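Local coordinates for hypothetical Thioesterase Protein SP_1851 (Streptococcus pneumoniae serotype 4, PDB 4XY5) that probably hydrolyses acyl thioesters, as a PaaI-like member of the hotdog-fold thioesterase family, at residues G48-L53 and R114-A119; A55-L60 and M104-T109. The protein carries 1 engineered substitution. All blocks are in the same frame, centred on the assembly; numbering follows the deposited sequence.

Contact 1 of 2, residues G48-L53 and R114-A119; sequences GYLFTL and RNVCKA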
ATOM      1  N   GLY A  48       3.212  -1.444 -14.841  1.00  8.72           N
ATOM      2  CA  GLY A  48       2.131  -0.502 -15.084  1.00  8.06           C
ATOM      3  C   GLY A  48       1.005  -1.116 -15.898  1.00 10.83           C
ATOM      4  O   GLY A  48      -0.171  -0.838 -15.676  1.00  9.80           O
ATOM      5  N   TYR A  49       1.372  -1.939 -16.870  1.00  8.31           N
ATOM      6  CA  TYR A  49       0.392  -2.704 -17.633  1.00  8.88           C
ATOM      7  C   TYR A  49      -0.423  -3.599 -16.715  1.00  8.45           C
ATOM      8  O   TYR A  49      -1.658  -3.581 -16.751  1.00  9.92           O
ATOM      9  CB  TYR A  49       1.101  -3.535 -18.717  1.00  6.89           C
ATOM     10  CG  TYR A  49       0.323  -4.714 -19.275  1.00  9.57           C
ATOM     11  CD1 TYR A  49      -0.590  -4.552 -20.308  1.00 11.57           C
ATOM     12  CD2 TYR A  49       0.550  -6.004 -18.793  1.00 11.23           C
ATOM     13  CE1 TYR A  49      -1.290  -5.647 -20.824  1.00 11.71           C
ATOM     14  CE2 TYR A  49      -0.134  -7.093 -19.302  1.00 10.57           C
ATOM     15  CZ  TYR A  49      -1.047  -6.911 -20.315  1.00  9.62           C
ATOM     16  OH  TYR A  49      -1.730  -7.998 -20.818  1.00 12.03           O
ATOM     17  N   LEU A  50       0.260  -4.361 -15.866  1.00  9.25           N
ATOM     18  CA  LEU A  50      -0.432  -5.260 -14.946  1.00  8.15           C
ATOM     19  C   LEU A  50      -1.337  -4.473 -14.001  1.00  7.93           C
ATOM     20  O   LEU A  50      -2.460  -4.868 -13.754  1.00  8.07           O
ATOM     21  CB  LEU A  50       0.570  -6.091 -14.129  1.00  9.58           C
ATOM     22  CG  LEU A  50       1.427  -7.074 -14.935  1.00 10.35           C
ATOM     23  CD1 LEU A  50       2.472  -7.705 -14.010  1.00 11.21           C
ATOM     24  CD2 LEU A  50       0.526  -8.124 -15.526  1.00 10.04           C
ATOM     25  N   PHE A  51      -0.843  -3.354 -13.483  1.00  7.58           N
ATOM     26  CA  PHE A  51      -1.675  -2.525 -12.610  1.00  7.52           C
ATOM     27  C   PHE A  51      -2.903  -2.026 -13.353  1.00  9.02           C
ATOM     28  O   PHE A  51      -4.015  -2.000 -12.810  1.00  8.25           O
ATOM     29  CB  PHE A  51      -0.887  -1.335 -12.070  1.00  8.75           C
ATOM     30  CG  PHE A  51      -1.691  -0.437 -11.162  1.00  9.80           C
ATOM     31  CD1 PHE A  51      -1.671  -0.617  -9.790  1.00 11.67           C
ATOM     32  CD2 PHE A  51      -2.467   0.595 -11.691  1.00  8.64           C
ATOM     33  CE1 PHE A  51      -2.402   0.220  -8.954  1.00 10.77           C
ATOM     34  CE2 PHE A  51      -3.199   1.424 -10.881  1.00  7.40           C
ATOM     35  CZ  PHE A  51      -3.173   1.242  -9.494  1.00  9.82           C
ATOM     36  N   THR A  52      -2.709  -1.595 -14.595  1.00  8.08           N
ATOM     37  CA  THR A  52      -3.821  -1.029 -15.326  1.00  7.60           C
ATOM     38  C   THR A  52      -4.898  -2.095 -15.585  1.00  8.44           C
ATOM     39  O   THR A  52      -6.091  -1.803 -15.510  1.00  8.50           O
ATOM     40  CB  THR A  52      -3.341  -0.383 -16.655  1.00  8.20           C
ATOM     41  OG1 THR A  52      -2.476   0.729 -16.345  1.00  8.79           O
ATOM     42  CG2 THR A  52      -4.527   0.121 -17.493  1.00  8.79           C
ATOM     43  N   LEU A  53      -4.480  -3.322 -15.875  1.00  6.30           N
ATOM     44  CA  LEU A  53      -5.447  -4.421 -15.974  1.00  8.89           C
ATOM     45  C   LEU A  53      -6.277  -4.493 -14.688  1.00  9.69           C
ATOM     46  O   LEU A  53      -7.505  -4.562 -14.740  1.00 10.71           O
ATOM     47  CB  LEU A  53      -4.747  -5.757 -16.228  1.00 11.16           C
ATOM     48  CG  LEU A  53      -3.932  -5.932 -17.513  1.00 11.43           C
ATOM     49  CD1 LEU A  53      -3.363  -7.342 -17.598  1.00 11.01           C
ATOM     50  CD2 LEU A  53      -4.772  -5.636 -18.768  1.00 11.40           C
ATOM     51  N   ARG A 114      -0.917 -20.013 -12.570  1.00 24.63           N
ATOM     52  CA  ARG A 114       0.081 -19.430 -11.685  1.00 23.72           C
ATOM     53  C   ARG A 114      -0.284 -17.990 -11.324  1.00 21.66           C
ATOM     54  O   ARG A 114      -0.741 -17.237 -12.174  1.00 19.60           O
ATOM     55  CB  ARG A 114       1.470 -19.465 -12.327  1.00 30.27           C
ATOM     56  CG  ARG A 114       1.940 -20.845 -12.765  1.00 31.17           C
ATOM     57  CD  ARG A 114       1.763 -21.869 -11.659  1.00 35.23           C
ATOM     58  NE  ARG A 114       2.461 -21.500 -10.430  1.00 41.52           N
ATOM     59  CZ  ARG A 114       3.770 -21.638 -10.234  1.00 47.71           C
ATOM     60  NH1 ARG A 114       4.540 -22.133 -11.194  1.00 51.87           N
ATOM     61  NH2 ARG A 114       4.308 -21.279  -9.076  1.00 47.95           N
ATOM     62  N   ASN A 115      -0.069 -17.610 -10.067  1.00 21.88           N
ATOM     63  CA  ASN A 115      -0.340 -16.243  -9.619  1.00 20.34           C
ATOM     64  C   ASN A 115       0.656 -15.227 -10.167  1.00 17.34           C
ATOM     65  O   ASN A 115       1.853 -15.350  -9.936  1.00 21.14           O
ATOM     66  CB  ASN A 115      -0.333 -16.178  -8.086  1.00 21.82           C
ATOM     67  CG  ASN A 115      -1.509 -16.896  -7.468  1.00 25.47           C
ATOM     68  OD1 ASN A 115      -2.575 -17.004  -8.069  1.00 27.89           O
ATOM     69  ND2 ASN A 115      -1.319 -17.395  -6.256  1.00 36.40           N
ATOM     70  N   VAL A 116       0.164 -14.208 -10.874  1.00 14.98           N
ATOM     71  CA  VAL A 116       1.039 -13.174 -11.430  1.00 13.84           C
ATOM     72  C   VAL A 116       1.136 -11.928 -10.527  1.00 15.05           C
ATOM     73  O   VAL A 116       2.241 -11.459 -10.207  1.00 16.62           O
ATOM     74  CB  VAL A 116       0.559 -12.773 -12.838  1.00 14.45           C
ATOM     75  CG1 VAL A 116       1.420 -11.653 -13.413  1.00 14.78           C
ATOM     76  CG2 VAL A 116       0.610 -13.984 -13.749  1.00 15.61           C
ATOM     77  N   CYS A 117      -0.004 -11.386 -10.114  1.00 12.77           N
ATOM     78  CA  CYS A 117       0.015 -10.233  -9.210  1.00 10.94           C
ATOM     79  C   CYS A 117      -1.328 -10.123  -8.486  1.00 13.72           C
ATOM     80  O   CYS A 117      -2.304 -10.734  -8.907  1.00 13.87           O
ATOM     81  CB  CYS A 117       0.341  -8.942  -9.971  1.00 11.79           C
ATOM     82  SG  CYS A 117      -0.914  -8.451 -11.186  1.00 13.15           S
ATOM     83  N   LYS A 118      -1.351  -9.378  -7.379  1.00 12.17           N
ATOM     84  CA  LYS A 118      -2.547  -9.205  -6.554  1.00 12.07           C
ATOM     85  C   LYS A 118      -2.615  -7.745  -6.153  1.00 12.13           C
ATOM     86  O   LYS A 118      -1.602  -7.161  -5.794  1.00 13.55           O
ATOM     87  CB  LYS A 118      -2.506 -10.091  -5.295  1.00 17.14           C
ATOM     88  CG  LYS A 118      -2.048 -11.519  -5.522  1.00 25.30           C
ATOM     89  CD  LYS A 118      -3.000 -12.263  -6.424  1.00 28.69           C
ATOM     90  CE  LYS A 118      -2.347 -13.503  -6.999  1.00 28.01           C
ATOM     91  NZ  LYS A 118      -3.063 -14.005  -8.186  1.00 26.63           N
ATOM     92  N   ALA A 119      -3.795  -7.134  -6.214  1.00 10.05           N
ATOM     93  CA  ALA A 119      -3.886  -5.724  -5.862  1.00 11.27           C
ATOM     94  C   ALA A 119      -5.136  -5.463  -5.056  1.00 12.69           C
ATOM     95  O   ALA A 119      -6.088  -6.222  -5.135  1.00 13.48           O
ATOM     96  CB  ALA A 119      -3.876  -4.854  -7.116  1.00  9.75           C
TER

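Contact 2 of 2, residues A55-L60 and M104-T109; sequences AQISGL and MDVDIT. Engineered in segment 55-60: Ala55 (natural residue Asp).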
ATOM      1  N   ALA A  55      -6.779  -2.143 -12.322  1.00  7.77           N
ATOM      2  CA  ALA A  55      -7.568  -0.940 -12.051  1.00  9.35           C
ATOM      3  C   ALA A  55      -8.825  -0.879 -12.902  1.00 10.00           C
ATOM      4  O   ALA A  55      -9.890  -0.460 -12.436  1.00 10.06           O
ATOM      5  CB  ALA A  55      -6.732   0.313 -12.273  1.00  9.63           C
ATOM      6  N   GLN A  56      -8.698  -1.268 -14.163  1.00  8.87           N
ATOM      7  CA  GLN A  56      -9.861  -1.314 -15.035  1.00 13.07           C
ATOM      8  C   GLN A  56     -10.896  -2.314 -14.499  1.00 11.97           C
ATOM      9  O   GLN A  56     -12.095  -2.010 -14.408  1.00 11.39           O
ATOM     10  CB  GLN A  56      -9.430  -1.677 -16.448  1.00 11.18           C
ATOM     11  CG  GLN A  56     -10.560  -1.687 -17.466  1.00 11.96           C
ATOM     12  CD  GLN A  56     -11.115  -0.303 -17.757  1.00 16.44           C
ATOM     13  OE1 GLN A  56     -10.654   0.705 -17.214  1.00 15.68           O
ATOM     14  NE2 GLN A  56     -12.123  -0.249 -18.618  1.00 23.27           N
ATOM     15  N   ILE A  57     -10.428  -3.485 -14.084  1.00 10.32           N
ATOM     16  CA  ILE A  57     -11.346  -4.497 -13.565  1.00 11.15           C
ATOM     17  C   ILE A  57     -11.955  -4.025 -12.237  1.00 11.36           C
ATOM     18  O   ILE A  57     -13.126  -4.273 -11.965  1.00 13.09           O
ATOM     19  CB  ILE A  57     -10.649  -5.889 -13.429  1.00 11.68           C
ATOM     20  CG1 ILE A  57     -10.834  -6.696 -14.722  1.00 11.91           C
ATOM     21  CG2 ILE A  57     -11.246  -6.714 -12.284  1.00 12.32           C
ATOM     22  CD1 ILE A  57     -10.370  -5.981 -16.002  1.00 13.13           C
ATOM     23  N   SER A  58     -11.193  -3.288 -11.433  1.00  9.48           N
ATOM     24  CA  SER A  58     -11.757  -2.725 -10.205  1.00  9.60           C
ATOM     25  C   SER A  58     -12.899  -1.762 -10.529  1.00 11.72           C
ATOM     26  O   SER A  58     -13.931  -1.740  -9.847  1.00 13.32           O
ATOM     27  CB  SER A  58     -10.682  -2.005  -9.384  1.00  9.98           C
ATOM     28  OG  SER A  58     -11.238  -1.464  -8.184  1.00 15.59           O
ATOM     29  N   GLY A  59     -12.709  -0.958 -11.567  1.00 11.40           N
ATOM     30  CA  GLY A  59     -13.749  -0.033 -11.990  1.00 13.48           C
ATOM     31  C   GLY A  59     -14.979  -0.786 -12.470  1.00 17.07           C
ATOM     32  O   GLY A  59     -16.107  -0.407 -12.152  1.00 15.16           O
ATOM     33  N   LEU A  60     -14.757  -1.859 -13.222  1.00 13.05           N
ATOM     34  CA  LEU A  60     -15.862  -2.702 -13.686  1.00 12.81           C
ATOM     35  C   LEU A  60     -16.609  -3.328 -12.508  1.00 15.36           C
ATOM     36  O   LEU A  60     -17.830  -3.481 -12.551  1.00 14.51           O
ATOM     37  CB  LEU A  60     -15.355  -3.784 -14.642  1.00 14.23           C
ATOM     38  CG  LEU A  60     -14.857  -3.303 -16.021  1.00 17.27           C
ATOM     39  CD1 LEU A  60     -14.200  -4.445 -16.746  1.00 14.55           C
ATOM     40  CD2 LEU A  60     -15.989  -2.727 -16.860  1.00 17.10           C
ATOM     41  N   MET A 104     -11.874  -3.269  -3.266  1.00 13.51           N
ATOM     42  CA  MET A 104     -11.862  -4.329  -4.277  1.00 16.61           C
ATOM     43  C   MET A 104     -10.564  -5.109  -4.204  1.00 13.67           C
ATOM     44  O   MET A 104      -9.500  -4.500  -4.151  1.00 14.77           O
ATOM     45  CB  MET A 104     -12.000  -3.760  -5.698  1.00 13.04           C
ATOM     46  CG  MET A 104     -12.905  -2.546  -5.858  1.00 21.31           C
ATOM     47  SD  MET A 104     -14.540  -2.894  -5.223  1.00 22.92           S
ATOM     48  CE  MET A 104     -15.536  -1.598  -5.901  1.00 25.84           C
ATOM     49  N   ASP A 105     -10.646  -6.434  -4.221  1.00  9.49           N
ATOM     50  CA  ASP A 105      -9.460  -7.267  -4.425  1.00 13.31           C
ATOM     51  C   ASP A 105      -9.411  -7.703  -5.886  1.00 15.39           C
ATOM     52  O   ASP A 105     -10.429  -8.115  -6.448  1.00 13.04           O
ATOM     53  CB  ASP A 105      -9.466  -8.503  -3.525  1.00 16.01           C
ATOM     54  CG  ASP A 105      -8.986  -8.208  -2.105  1.00 21.09           C
ATOM     55  OD1 ASP A 105      -8.485  -7.090  -1.829  1.00 17.68           O
ATOM     56  OD2 ASP A 105      -9.100  -9.121  -1.268  1.00 22.87           O
ATOM     57  N   VAL A 106      -8.241  -7.605  -6.504  1.00 10.13           N
ATOM     58  CA  VAL A 106      -8.099  -8.044  -7.898  1.00 10.79           C
ATOM     59  C   VAL A 106      -6.877  -8.931  -8.012  1.00 14.37           C
ATOM     60  O   VAL A 106      -5.808  -8.565  -7.538  1.00 13.66           O
ATOM     61  CB  VAL A 106      -7.978  -6.856  -8.867  1.00 11.40           C
ATOM     62  CG1 VAL A 106      -7.871  -7.359 -10.319  1.00 10.69           C
ATOM     63  CG2 VAL A 106      -9.173  -5.914  -8.700  1.00 11.78           C
ATOM     64  N   ASP A 107      -7.043 -10.098  -8.632  1.00 12.75           N
ATOM     65  CA  ASP A 107      -5.971 -11.093  -8.696  1.00 15.77           C
ATOM     66  C   ASP A 107      -5.761 -11.474 -10.142  1.00 14.16           C
ATOM     67  O   ASP A 107      -6.730 -11.668 -10.854  1.00 14.71           O
ATOM     68  CB  ASP A 107      -6.325 -12.336  -7.869  1.00 18.75           C
ATOM     69  CG  ASP A 107      -6.615 -12.006  -6.403  1.00 27.70           C
ATOM     70  OD1 ASP A 107      -5.809 -11.289  -5.764  1.00 30.04           O
ATOM     71  OD2 ASP A 107      -7.665 -12.449  -5.894  1.00 35.28           O
ATOM     72  N   ILE A 108      -4.509 -11.570 -10.582  1.00 10.99           N
ATOM     73  CA  ILE A 108      -4.239 -12.020 -11.934  1.00 10.80           C
ATOM     74  C   ILE A 108      -3.485 -13.345 -11.926  1.00 12.69           C
ATOM     75  O   ILE A 108      -2.489 -13.502 -11.208  1.00 13.35           O
ATOM     76  CB  ILE A 108      -3.437 -10.976 -12.745  1.00 10.84           C
ATOM     77  CG1 ILE A 108      -4.232  -9.668 -12.848  1.00 12.57           C
ATOM     78  CG2 ILE A 108      -3.117 -11.538 -14.130  1.00 12.58           C
ATOM     79  CD1 ILE A 108      -3.587  -8.612 -13.829  1.00  9.86           C
ATOM     80  N   THR A 109      -3.991 -14.292 -12.716  1.00 14.73           N
ATOM     81  CA  THR A 109      -3.356 -15.594 -12.904  1.00 16.80           C
ATOM     82  C   THR A 109      -3.051 -15.804 -14.388  1.00 15.73           C
ATOM     83  O   THR A 109      -3.701 -15.206 -15.245  1.00 18.65           O
ATOM     84  CB  THR A 109      -4.255 -16.742 -12.399  1.00 15.70           C
ATOM     85  OG1 THR A 109      -5.533 -16.657 -13.039  1.00 23.32           O
ATOM     86  CG2 THR A 109      -4.455 -16.631 -10.891  1.00 17.09           C
TER

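Contact 1 of 2, residues G48-L53 and R114-A119
With CG anti to the carbonyl carbon (chi1 -65°), Leu50 sends its methyls out toward Val116, while Cys117 holds SG between its N and carbonyl carbon (chi1 65°), pointed at the root of the leucine. This is a helix-on-sheet contact of the hotdog fold, in which helix 47-64 is the sausage and the curved antiparallel sheet the bun. The sulfur of Cys117 lies 4.1 Å from Leu50 CB. Val116 CG1 lies against the forked end of the leucine, 4.1 Å from Leu50 CD1, with CD2 only slightly farther. The leucine and valine side chains cross at about a right angle. Leu50 therefore spans two consecutive strand residues, and no hydrogen bond joins the segments.

Neighbours in a regular strand point to opposite sides of the sheet, yet Val116 and Cys117 both direct their CB toward the helix. A classic beta bulge explains this, since both residues face Ile108 on strand 101-109 and Val116 has a helix-like psi of -51°. Lys118, by contrast, leaves on the far side, where its NZ makes a weak 3.0 Å hydrogen bond to Asn115 OD1 and a further one to Ile108 O.

Leu50 also packs on Tyr78 of the adjacent strand 68-78 and on Leu88 of strand 87-97. Elsewhere on the same turn the helix serves the subunit interface: the Phe51 ring stacks on Phe51 of the second subunit. Within this turn Gly48 O accepts two hydrogen bonds from Thr52, one from its N and one from its OG1, both 2.9 Å long and arriving from opposite faces of the carbonyl plane.

Contact 2 of 2, residues A55-L60 and M104-T109
Apolar helix-on-sheet packing in the core of the hotdog fold joins 55-60, on the central helix, to 104-109, on one of the inner strands of the antiparallel sheet that wraps it. The two axes come within 8.7 Å, their directions 135° apart. Ile57 and Val106 make the methyl-to-methyl touch, Ile57 CG2 resting 4.0 Å from Val106 CG1. The other branch of the valine, CG2, lies 4.2 Å from Ser58 CB, so Val106 fits against two successive helix residues. Ile90 and Cys54 close around it.

Asp105 and Asp107 project from the other side of the strand, and Asp105 OD1 forms a salt bridge with Lys118 NZ of the third subunit. On the helix, Ala55 is an engineered residue in place of the natural aspartate; its CB points away from the strand and packs on His46 of the second subunit.

Ser58 turns OG anti to its backbone N (chi1 -180°), toward the CB and CG of Met104. The serine hydroxyl is buried against this aliphatic part and has no hydrogen-bonding partner in the model: Ser58 OG lies just 3.1 Å from Met104 CG and 3.5 Å from Met104 CB.

How the contacts relate
Contacts 1 and 2 lie about two turns apart on one helix, 47-64, with their centres about 9 Å apart. Along the chain the order is 48-53, 55-60, 104-109 and 114-119, so the chain span bounded by contact 1 encloses contact 2. Their strands, 101-109 and 115-127, follow one another and lie side by side in the antiparallel sheet, where a probable hydrogen bond of 2.8 Å from Ala119 N to Val106 O ties the two contacts directly. Together they seat the helix on a shared hairpin, the start of the helix on the bulged strand and its middle on the partner. Both contacts also touch the second subunit, so the helix that fills the sheet also faces that subunit.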